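Local coordinates for cytokinesis protein 2 (Saccharomyces cerevisiae, PDB 4WPE) that mediates the cytoskeletal rearrangements required for cytokinesis, forming a ring that colocalizes with the medial actin ring and shows contraction-like action with it, at residues A[95-98]-A[99-103]; A[194-197]-A[198-202]; A[208-211]-A[212-216]; A[233-236]-A[237-240]. All blocks are in the same frame, centred on the assembly; numbering follows the deposited sequence.

The chain is the F-BAR domain of a longer protein, and all four contacts span just over two turns of its helices. Contact 1 lies on helix 76-162, whereas contacts 2, 3 and 4 follow one another along helix 170-259. Contacts 1 and 4 are neighbours across the helix pair, their centres about 12 Å apart; Ile102 CG2 packs on Ser240 OG at 3.5 Å, and Leu103 CD2 on Phe237 CD1 at 3.8 Å. Contact 3 is centred about 37 Å from contact 4, and contact 2 about 21 Å from contact 3. The span of about 65 Å between the centres of contacts 1 and 2 reflects the elongated domain. Contacts 3 and 4 also meet the second subunit.

Contact 1. Residues A[95-98]-A[99-103]; sequences SHSK and QSEIL
Gln99 donates its backbone N to Ser95 O at 3.0 Å, the first of four successive i to i+4 bonds that identify this stretch as unbroken alpha helix, part of the long helix 76-162 in the F-BAR bundle. Beyond CB the Gln99 chain runs extended away from the preceding turn, and its amide works between helices: OE1 accepts from Arg47, while NE2 makes a weak bond to Thr244. Ser100 comes next, its N bonded to His96 O at 2.8 Å and its OG to Ser48 O on helix 37-71. The same His96 ties three helices together, since its ND1 bonds to Glu51 and its NE2 to Glu248 of helix 170-259.

Glu101 N binds Ser97 O. With CG set beside the backbone N (chi1 -54°), Glu101 CG lies 3.2 Å from Ser97 O, and the extended chain carries the carboxylate outward. Its OE2 stays 4.2 Å from Ser97 OG, beyond hydrogen-bonding distance. Ile102 follows, and its N-H to Lys98 O is the straightest of the four bonds, at 163°. Here CG1 sits 3.3 Å from Lys98 O, and CD1 comes within 4.3 Å of Lys98 CE, so the extended lysine offers aliphatic carbon to this neighbour. At the end of the walk, Leu103 N donates to Gln99 O at 3.1 Å.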
loop_
_atom_site.group_PDB
_atom_site.type_symbol
_atom_site.label_atom_id
_atom_site.label_comp_id
_atom_site.label_asym_id
_atom_site.label_seq_id
_atom_site.Cartn_x
_atom_site.Cartn_y
_atom_site.Cartn_z
ATOM N N SER A 95 -9.243 -4.648 2.973
ATOM C CA SER A 95 -9.341 -3.381 3.687
ATOM C C SER A 95 -8.890 -2.216 2.814
ATOM O O SER A 95 -9.493 -1.141 2.831
ATOM C CB SER A 95 -8.515 -3.426 4.970
ATOM O OG SER A 95 -8.602 -2.198 5.668
ATOM N N HIS A 96 -7.820 -2.430 2.054
ATOM C CA HIS A 96 -7.344 -1.417 1.122
ATOM C C HIS A 96 -8.308 -1.280 -0.049
ATOM O O HIS A 96 -8.501 -0.186 -0.579
ATOM C CB HIS A 96 -5.942 -1.755 0.614
ATOM C CG HIS A 96 -4.855 -1.486 1.609
ATOM N ND1 HIS A 96 -3.933 -0.480 1.445
ATOM C CD2 HIS A 96 -4.545 -2.099 2.777
ATOM C CE1 HIS A 96 -3.095 -0.480 2.472
ATOM N NE2 HIS A 96 -3.447 -1.450 3.291
ATOM N N SER A 97 -8.912 -2.395 -0.446
ATOM C CA SER A 97 -9.871 -2.387 -1.543
ATOM C C SER A 97 -11.111 -1.595 -1.162
ATOM O O SER A 97 -11.622 -0.807 -1.957
ATOM C CB SER A 97 -10.260 -3.810 -1.938
ATOM O OG SER A 97 -11.178 -3.790 -3.015
ATOM N N LYS A 98 -11.589 -1.807 0.059
ATOM C CA LYS A 98 -12.743 -1.074 0.563
ATOM C C LYS A 98 -12.402 0.406 0.714
ATOM O O LYS A 98 -13.222 1.276 0.420
ATOM C CB LYS A 98 -13.211 -1.659 1.898
ATOM C CG LYS A 98 -14.230 -0.805 2.627
ATOM C CD LYS A 98 -14.452 -1.294 4.050
ATOM C CE LYS A 98 -15.368 -0.344 4.813
ATOM N NZ LYS A 98 -15.687 -0.857 6.175
ATOM N N GLN A 99 -11.181 0.684 1.162
ATOM C CA GLN A 99 -10.699 2.054 1.294
ATOM C C GLN A 99 -10.647 2.741 -0.065
ATOM O O GLN A 99 -10.984 3.920 -0.191
ATOM C CB GLN A 99 -9.316 2.073 1.946
ATOM C CG GLN A 99 -8.887 3.434 2.474
ATOM C CD GLN A 99 -7.385 3.531 2.671
ATOM O OE1 GLN A 99 -6.635 3.767 1.723
ATOM N NE2 GLN A 99 -6.936 3.331 3.904
ATOM N N SER A 100 -10.227 1.992 -1.080
ATOM C CA SER A 100 -10.143 2.504 -2.444
ATOM C C SER A 100 -11.500 2.958 -2.961
ATOM O O SER A 100 -11.625 4.034 -3.545
ATOM C CB SER A 100 -9.563 1.442 -3.378
ATOM O OG SER A 100 -9.600 1.874 -4.727
ATOM N N GLU A 101 -12.519 2.134 -2.742
ATOM C CA GLU A 101 -13.860 2.437 -3.226
ATOM C C GLU A 101 -14.456 3.659 -2.523
ATOM O O GLU A 101 -15.116 4.479 -3.157
ATOM C CB GLU A 101 -14.774 1.219 -3.057
ATOM C CG GLU A 101 -14.211 -0.049 -3.690
ATOM C CD GLU A 101 -15.072 -1.276 -3.442
ATOM O OE1 GLU A 101 -15.916 -1.238 -2.520
ATOM O OE2 GLU A 101 -14.896 -2.283 -4.161
ATOM N N ILE A 102 -14.221 3.785 -1.220
ATOM C CA ILE A 102 -14.685 4.959 -0.482
ATOM C C ILE A 102 -14.053 6.220 -1.058
ATOM O O ILE A 102 -14.700 7.261 -1.184
ATOM C CB ILE A 102 -14.348 4.868 1.020
ATOM C CG1 ILE A 102 -15.118 3.727 1.678
ATOM C CG2 ILE A 102 -14.669 6.180 1.727
ATOM C CD1 ILE A 102 -14.755 3.517 3.133
ATOM N N LEU A 103 -12.781 6.114 -1.422
ATOM C CA LEU A 103 -12.049 7.254 -1.950
ATOM C C LEU A 103 -12.606 7.703 -3.299
ATOM O O LEU A 103 -12.792 8.891 -3.528
ATOM C CB LEU A 103 -10.557 6.930 -2.068
ATOM C CG LEU A 103 -9.783 6.920 -0.744
ATOM C CD1 LEU A 103 -8.456 6.192 -0.886
ATOM C CD2 LEU A 103 -9.558 8.332 -0.231
#

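Contact 2. Residues A[194-197]-A[198-202]; sequences LDVL and KQEYK
Two first torsions bring Leu197 and Glu200 together. Leu197 holds CG anti to its N (chi1 -169°), whereas Glu200 holds CG beside its own N and anti to the carbonyl carbon (chi1 -79°), which turns the glutamate chain back over the preceding turn. The setting is a length of helix 170-259 in the F-BAR domain, within a stretch predicted to form coiled coil. Leu197 and Glu200 cross at an angle, CD1 of the leucine lying 3.4 Å from OE1 of the glutamate, a methyl-to-carboxylate approach rather than a polar bond. On another flank Val196 runs alongside Glu200 and points the same way; its CG2 is 4.2 Å from Glu200 OE2. The carboxylate is therefore bordered by a methyl group from each of two hydrophobic residues, with one oxygen near each.

Backbone bonds from Lys198, Gln199, Glu200 and Tyr201 to the carbonyls four residues earlier give the evidence for regular helix. Leu194, Leu197 and Tyr201, spaced three and then four residues apart as along a coiled-coil seam, turn to helix 76-162, where they touch Leu150, Cys143 and the Lys139-Lys140 pair respectively. Lys198 takes a different course: its extended chain starts over Leu194 O, with CG 3.3 Å from that oxygen. Its ammonium does not reach Asp195, NZ to OD1 being 5.4 Å, and Asp195 instead has a long, weak ion pair with Lys191. Further along the lysine, CE passes 4.4 Å from Leu194 CG.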
loop_
_atom_site.group_PDB
_atom_site.type_symbol
_atom_site.label_atom_id
_atom_site.label_comp_id
_atom_site.label_asym_id
_atom_site.label_seq_id
_atom_site.Cartn_x
_atom_site.Cartn_y
_atom_site.Cartn_z
ATOM N N LEU A 194 -29.574 66.825 -17.297
ATOM C CA LEU A 194 -28.430 66.547 -16.437
ATOM C C LEU A 194 -28.852 66.316 -14.993
ATOM O O LEU A 194 -28.290 65.467 -14.302
ATOM C CB LEU A 194 -27.418 67.689 -16.499
ATOM C CG LEU A 194 -26.217 67.544 -15.563
ATOM C CD1 LEU A 194 -25.323 66.402 -16.015
ATOM C CD2 LEU A 194 -25.436 68.844 -15.479
ATOM N N ASP A 195 -29.842 67.075 -14.536
ATOM C CA ASP A 195 -30.329 66.932 -13.170
ATOM C C ASP A 195 -30.944 65.557 -12.951
ATOM O O ASP A 195 -30.720 64.931 -11.916
ATOM C CB ASP A 195 -31.351 68.021 -12.840
ATOM C CG ASP A 195 -30.710 69.382 -12.622
ATOM O OD1 ASP A 195 -29.524 69.436 -12.233
ATOM O OD2 ASP A 195 -31.399 70.400 -12.840
ATOM N N VAL A 196 -31.715 65.088 -13.929
ATOM C CA VAL A 196 -32.373 63.794 -13.813
ATOM C C VAL A 196 -31.351 62.657 -13.885
ATOM O O VAL A 196 -31.413 61.705 -13.104
ATOM C CB VAL A 196 -33.468 63.602 -14.899
ATOM C CG1 VAL A 196 -32.940 63.923 -16.284
ATOM C CG2 VAL A 196 -34.023 62.184 -14.853
ATOM N N LEU A 197 -30.395 62.774 -14.802
ATOM C CA LEU A 197 -29.365 61.757 -14.953
ATOM C C LEU A 197 -28.445 61.747 -13.740
ATOM O O LEU A 197 -27.858 60.716 -13.405
ATOM C CB LEU A 197 -28.564 61.985 -16.236
ATOM C CG LEU A 197 -27.634 60.845 -16.658
ATOM C CD1 LEU A 197 -28.250 59.478 -16.360
ATOM C CD2 LEU A 197 -27.295 60.967 -18.133
ATOM N N LYS A 198 -28.321 62.894 -13.077
ATOM C CA LYS A 198 -27.587 62.948 -11.822
ATOM C C LYS A 198 -28.310 62.103 -10.787
ATOM O O LYS A 198 -27.690 61.294 -10.104
ATOM C CB LYS A 198 -27.433 64.381 -11.318
ATOM C CG LYS A 198 -26.159 65.082 -11.779
ATOM C CD LYS A 198 -26.006 66.428 -11.084
ATOM C CE LYS A 198 -24.696 67.109 -11.446
ATOM N NZ LYS A 198 -24.509 68.373 -10.676
ATOM N N GLN A 199 -29.625 62.268 -10.690
ATOM C CA GLN A 199 -30.384 61.545 -9.674
ATOM C C GLN A 199 -30.464 60.047 -9.983
ATOM O O GLN A 199 -30.520 59.224 -9.071
ATOM C CB GLN A 199 -31.782 62.152 -9.520
ATOM C CG GLN A 199 -32.117 62.520 -8.076
ATOM C CD GLN A 199 -31.377 63.757 -7.596
ATOM O OE1 GLN A 199 -31.226 64.727 -8.337
ATOM N NE2 GLN A 199 -30.900 63.722 -6.354
ATOM N N GLU A 200 -30.452 59.696 -11.266
ATOM C CA GLU A 200 -30.407 58.291 -11.668
ATOM C C GLU A 200 -29.119 57.637 -11.190
ATOM O O GLU A 200 -29.100 56.466 -10.813
ATOM C CB GLU A 200 -30.525 58.152 -13.187
ATOM C CG GLU A 200 -31.936 58.275 -13.715
ATOM C CD GLU A 200 -32.021 57.988 -15.199
ATOM O OE1 GLU A 200 -31.007 57.541 -15.779
ATOM O OE2 GLU A 200 -33.098 58.216 -15.789
ATOM N N TYR A 201 -28.044 58.416 -11.212
ATOM C CA TYR A 201 -26.726 57.952 -10.804
ATOM C C TYR A 201 -26.638 57.750 -9.293
ATOM O O TYR A 201 -26.114 56.738 -8.828
ATOM C CB TYR A 201 -25.666 58.945 -11.280
ATOM C CG TYR A 201 -24.269 58.654 -10.800
ATOM C CD1 TYR A 201 -23.603 57.501 -11.193
ATOM C CD2 TYR A 201 -23.604 59.546 -9.971
ATOM C CE1 TYR A 201 -22.324 57.237 -10.760
ATOM C CE2 TYR A 201 -22.324 59.293 -9.536
ATOM C CZ TYR A 201 -21.688 58.139 -9.933
ATOM O OH TYR A 201 -20.408 57.888 -9.497
ATOM N N LYS A 202 -27.155 58.707 -8.528
ATOM C CA LYS A 202 -27.180 58.589 -7.071
ATOM C C LYS A 202 -28.086 57.443 -6.629
ATOM O O LYS A 202 -27.835 56.808 -5.608
ATOM C CB LYS A 202 -27.630 59.906 -6.429
ATOM C CG LYS A 202 -27.124 61.132 -7.169
ATOM C CD LYS A 202 -27.172 62.407 -6.340
ATOM C CE LYS A 202 -26.331 63.500 -6.997
ATOM N NZ LYS A 202 -26.800 64.875 -6.667
#

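Contact 3. Residues A[208-211]-A[212-216]; sequences WIHE and WAQLS
Trp212 meets Trp208 from its first side-chain carbon outward. CB lies over one face of the Trp208 indole, 4.0 Å from the centroid of the six-membered ring, which makes a CH-pi contact. CG comes next, 3.9 Å from Trp208 CZ2, and CD2 is placed against the same atom. At the benzo side of the ring CE3 touches Trp208 CH2 at 3.8 Å. Both tryptophans hold CG anti to the backbone N (chi1 163° for Trp208, 179° for Trp212), so the indoles leave the helix side by side and point the same way. Their planes are only 12° apart, but a lateral shift leaves little of one ring over the other: the Trp208 six-membered and Trp212 five-membered centroids are 5.2 Å apart. The opposite face of Trp212 carries Ser216 CB.

This aromatic pair, four residues apart on helix 170-259 of the F-BAR domain, packs against the N-terminal part of the chain. Both indoles touch Val23 of helix 21-35, Trp212 adds an edge-to-face pair with Trp16 and a weak NE1 bond to Phe15 O, and Trp208 has a cation-pi contact with Lys136. Replacing Trp208 by an alanine removes the indole from over Trp212 CB and one face of its ring, and is likely to leave Lys136 without its aromatic partner and the remaining indole less firmly held.

Glu211 O accepts two N-H groups. Leu215 N lies nearly along the carbonyl direction at 2.8 Å, while Gln214 N, also at 2.8 Å, stands well above the carbonyl plane.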
loop_
_atom_site.group_PDB
_atom_site.type_symbol
_atom_site.label_atom_id
_atom_site.label_comp_id
_atom_site.label_asym_id
_atom_site.label_seq_id
_atom_site.Cartn_x
_atom_site.Cartn_y
_atom_site.Cartn_z
ATOM N N TRP A 208 -26.374 49.842 -5.518
ATOM C CA TRP A 208 -25.161 49.034 -5.436
ATOM C C TRP A 208 -24.809 48.725 -3.990
ATOM O O TRP A 208 -24.464 47.592 -3.653
ATOM C CB TRP A 208 -23.988 49.737 -6.112
ATOM C CG TRP A 208 -22.663 49.163 -5.714
ATOM C CD1 TRP A 208 -21.761 49.710 -4.851
ATOM C CD2 TRP A 208 -22.094 47.927 -6.158
ATOM N NE1 TRP A 208 -20.664 48.895 -4.732
ATOM C CE2 TRP A 208 -20.844 47.791 -5.524
ATOM C CE3 TRP A 208 -22.519 46.920 -7.030
ATOM C CZ2 TRP A 208 -20.014 46.693 -5.733
ATOM C CZ3 TRP A 208 -21.694 45.828 -7.237
ATOM C CH2 TRP A 208 -20.455 45.724 -6.591
ATOM N N ILE A 209 -24.896 49.743 -3.143
ATOM C CA ILE A 209 -24.649 49.584 -1.717
ATOM C C ILE A 209 -25.625 48.572 -1.127
ATOM O O ILE A 209 -25.237 47.688 -0.363
ATOM C CB ILE A 209 -24.769 50.931 -0.979
ATOM C CG1 ILE A 209 -23.568 51.817 -1.321
ATOM C CG2 ILE A 209 -24.858 50.721 0.520
ATOM C CD1 ILE A 209 -23.600 53.179 -0.671
ATOM N N HIS A 210 -26.892 48.700 -1.508
ATOM C CA HIS A 210 -27.925 47.763 -1.092
ATOM C C HIS A 210 -27.596 46.346 -1.564
ATOM O O HIS A 210 -27.701 45.388 -0.797
ATOM C CB HIS A 210 -29.288 48.211 -1.630
ATOM C CG HIS A 210 -30.383 47.210 -1.426
ATOM N ND1 HIS A 210 -31.141 47.159 -0.276
ATOM C CD2 HIS A 210 -30.856 46.230 -2.233
ATOM C CE1 HIS A 210 -32.028 46.185 -0.380
ATOM N NE2 HIS A 210 -31.877 45.606 -1.556
ATOM N N GLU A 211 -27.180 46.222 -2.821
ATOM C CA GLU A 211 -26.884 44.915 -3.399
ATOM C C GLU A 211 -25.589 44.316 -2.869
ATOM O O GLU A 211 -25.558 43.146 -2.487
ATOM C CB GLU A 211 -26.817 45.006 -4.925
ATOM C CG GLU A 211 -28.171 45.142 -5.612
ATOM C CD GLU A 211 -29.034 43.895 -5.487
ATOM O OE1 GLU A 211 -29.129 43.136 -6.475
ATOM O OE2 GLU A 211 -29.629 43.680 -4.408
ATOM N N TRP A 212 -24.521 45.109 -2.846
ATOM C CA TRP A 212 -23.214 44.604 -2.421
ATOM C C TRP A 212 -23.220 44.141 -0.967
ATOM O O TRP A 212 -22.433 43.280 -0.578
ATOM C CB TRP A 212 -22.127 45.662 -2.619
ATOM C CG TRP A 212 -20.778 45.193 -2.166
ATOM C CD1 TRP A 212 -20.044 45.682 -1.126
ATOM C CD2 TRP A 212 -20.018 44.113 -2.720
ATOM N NE1 TRP A 212 -18.865 44.985 -1.009
ATOM C CE2 TRP A 212 -18.825 44.017 -1.977
ATOM C CE3 TRP A 212 -20.226 43.225 -3.780
ATOM C CZ2 TRP A 212 -17.845 43.068 -2.258
ATOM C CZ3 TRP A 212 -19.252 42.281 -4.057
ATOM C CH2 TRP A 212 -18.077 42.212 -3.299
ATOM N N ALA A 213 -24.111 44.715 -0.167
ATOM C CA ALA A 213 -24.270 44.295 1.218
ATOM C C ALA A 213 -24.767 42.856 1.271
ATOM O O ALA A 213 -24.507 42.131 2.232
ATOM C CB ALA A 213 -25.234 45.222 1.949
ATOM N N GLN A 214 -25.478 42.454 0.222
ATOM C CA GLN A 214 -26.057 41.122 0.135
ATOM C C GLN A 214 -25.152 40.150 -0.610
ATOM O O GLN A 214 -25.007 38.996 -0.210
ATOM C CB GLN A 214 -27.421 41.177 -0.556
ATOM C CG GLN A 214 -28.518 41.824 0.270
ATOM C CD GLN A 214 -29.870 41.747 -0.410
ATOM O OE1 GLN A 214 -29.963 41.773 -1.639
ATOM N NE2 GLN A 214 -30.929 41.646 0.386
ATOM N N LEU A 215 -24.548 40.617 -1.696
ATOM C CA LEU A 215 -23.774 39.734 -2.561
ATOM C C LEU A 215 -22.416 39.384 -1.956
ATOM O O LEU A 215 -21.844 38.338 -2.263
ATOM C CB LEU A 215 -23.603 40.360 -3.948
ATOM C CG LEU A 215 -24.751 40.101 -4.935
ATOM C CD1 LEU A 215 -26.092 40.609 -4.418
ATOM C CD2 LEU A 215 -24.448 40.705 -6.295
ATOM N N SER A 216 -21.904 40.251 -1.089
ATOM C CA SER A 216 -20.678 39.947 -0.364
ATOM C C SER A 216 -20.953 38.862 0.664
ATOM O O SER A 216 -20.065 38.088 1.016
ATOM C CB SER A 216 -20.120 41.192 0.319
ATOM O OG SER A 216 -21.071 41.734 1.214
#

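Contact 4. Residues A[233-236]-A[237-240]; sequences KLQQ and FATS
Ala238 N donates to Leu234 O at 2.9 Å, and the Phe237 side chain borders the same oxygen. Phe237 CB lies 3.3 Å from Leu234 O, and the ring presents an edge to it, the oxygen lying in the ring plane and 3.8 Å from CD2. The first torsion of Phe237 accounts for this placement: CG is anti to N (chi1 168°), which sends the ring outward from the helix with its CD2 edge near Leu234 O. Bonds from Phe237 N to Lys233 O, at 3.1 Å, and from Ser240 N to Gln236 O, also at 3.1 Å, continue the alpha helix. Between them Thr239 N donates to Gln235 O, but the Gln235 and Thr239 side-chain ends are modelled too close together for their placement to be trusted.

Lys233 NZ donates a hydrogen bond to Gln236 OE1 at 2.9 Å, and NZ adds a weak bond to Gln106 O of helix 76-162. The apolar flank belongs to the F-BAR dimer: Leu234 packs on Leu259 of the second subunit, and both Phe237 and Ala238 pack on Leu255 of that subunit. Within its own chain Leu234 touches Phe44 and Phe237 touches Arg47, both of helix 37-71. Leu234 and Phe237 thus serve both the dimer interface and the chain's own bundle through side-chain packing, whereas the lysine, bonded to Gln236, adds a weak polar tie to helix 76-162.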
loop_
_atom_site.group_PDB
_atom_site.type_symbol
_atom_site.label_atom_id
_atom_site.label_comp_id
_atom_site.label_asym_id
_atom_site.label_seq_id
_atom_site.Cartn_x
_atom_site.Cartn_y
_atom_site.Cartn_z
ATOM N N LYS A 233 -14.408 16.603 4.307
ATOM C CA LYS A 233 -13.965 15.580 3.367
ATOM C C LYS A 233 -12.568 15.065 3.708
ATOM O O LYS A 233 -12.225 13.929 3.392
ATOM C CB LYS A 233 -13.989 16.119 1.936
ATOM C CG LYS A 233 -15.364 16.101 1.300
ATOM C CD LYS A 233 -16.132 14.852 1.696
ATOM C CE LYS A 233 -17.533 14.864 1.119
ATOM N NZ LYS A 233 -18.329 13.695 1.580
ATOM N N LEU A 234 -11.767 15.900 4.358
ATOM C CA LEU A 234 -10.412 15.506 4.719
ATOM C C LEU A 234 -10.379 14.653 5.986
ATOM O O LEU A 234 -9.432 13.893 6.195
ATOM C CB LEU A 234 -9.522 16.739 4.886
ATOM C CG LEU A 234 -9.016 17.330 3.566
ATOM C CD1 LEU A 234 -8.178 18.580 3.798
ATOM C CD2 LEU A 234 -8.222 16.289 2.791
ATOM N N GLN A 235 -11.398 14.769 6.835
ATOM C CA GLN A 235 -11.472 13.881 7.992
ATOM C C GLN A 235 -11.984 12.533 7.506
ATOM O O GLN A 235 -11.426 11.492 7.845
ATOM C CB GLN A 235 -12.372 14.451 9.097
ATOM C CG GLN A 235 -11.801 14.365 10.536
ATOM C CD GLN A 235 -11.609 12.947 11.093
ATOM O OE1 GLN A 235 -11.662 11.959 10.372
ATOM N NE2 GLN A 235 -11.383 12.858 12.400
ATOM N N GLN A 236 -13.032 12.559 6.687
ATOM C CA GLN A 236 -13.553 11.339 6.072
ATOM C C GLN A 236 -12.430 10.566 5.392
ATOM O O GLN A 236 -12.415 9.336 5.387
ATOM C CB GLN A 236 -14.652 11.665 5.066
ATOM C CG GLN A 236 -15.940 12.121 5.705
ATOM C CD GLN A 236 -16.920 12.656 4.687
ATOM O OE1 GLN A 236 -17.041 12.121 3.584
ATOM N NE2 GLN A 236 -17.626 13.717 5.050
ATOM N N PHE A 237 -11.489 11.313 4.829
ATOM C CA PHE A 237 -10.245 10.764 4.309
ATOM C C PHE A 237 -9.386 10.190 5.434
ATOM O O PHE A 237 -8.979 9.028 5.386
ATOM C CB PHE A 237 -9.487 11.853 3.545
ATOM C CG PHE A 237 -8.073 11.493 3.201
ATOM C CD1 PHE A 237 -7.797 10.615 2.169
ATOM C CD2 PHE A 237 -7.015 12.069 3.889
ATOM C CE1 PHE A 237 -6.489 10.294 1.846
ATOM C CE2 PHE A 237 -5.707 11.758 3.572
ATOM C CZ PHE A 237 -5.443 10.868 2.549
ATOM N N ALA A 238 -9.132 11.005 6.455
ATOM C CA ALA A 238 -8.269 10.617 7.570
ATOM C C ALA A 238 -8.894 9.549 8.467
ATOM O O ALA A 238 -8.194 8.913 9.250
ATOM C CB ALA A 238 -7.903 11.840 8.402
ATOM N N THR A 239 -10.204 9.361 8.360
ATOM C CA THR A 239 -10.890 8.352 9.160
ATOM C C THR A 239 -10.894 7.011 8.430
ATOM O O THR A 239 -10.615 5.969 9.027
ATOM C CB THR A 239 -12.335 8.780 9.493
ATOM O OG1 THR A 239 -12.308 9.808 10.491
ATOM C CG2 THR A 239 -13.140 7.606 10.021
ATOM N N SER A 240 -11.196 7.047 7.135
ATOM C CA SER A 240 -11.189 5.846 6.306
ATOM C C SER A 240 -9.806 5.208 6.283
ATOM O O SER A 240 -9.674 3.989 6.374
ATOM C CB SER A 240 -11.635 6.173 4.881
ATOM O OG SER A 240 -13.040 6.354 4.817
#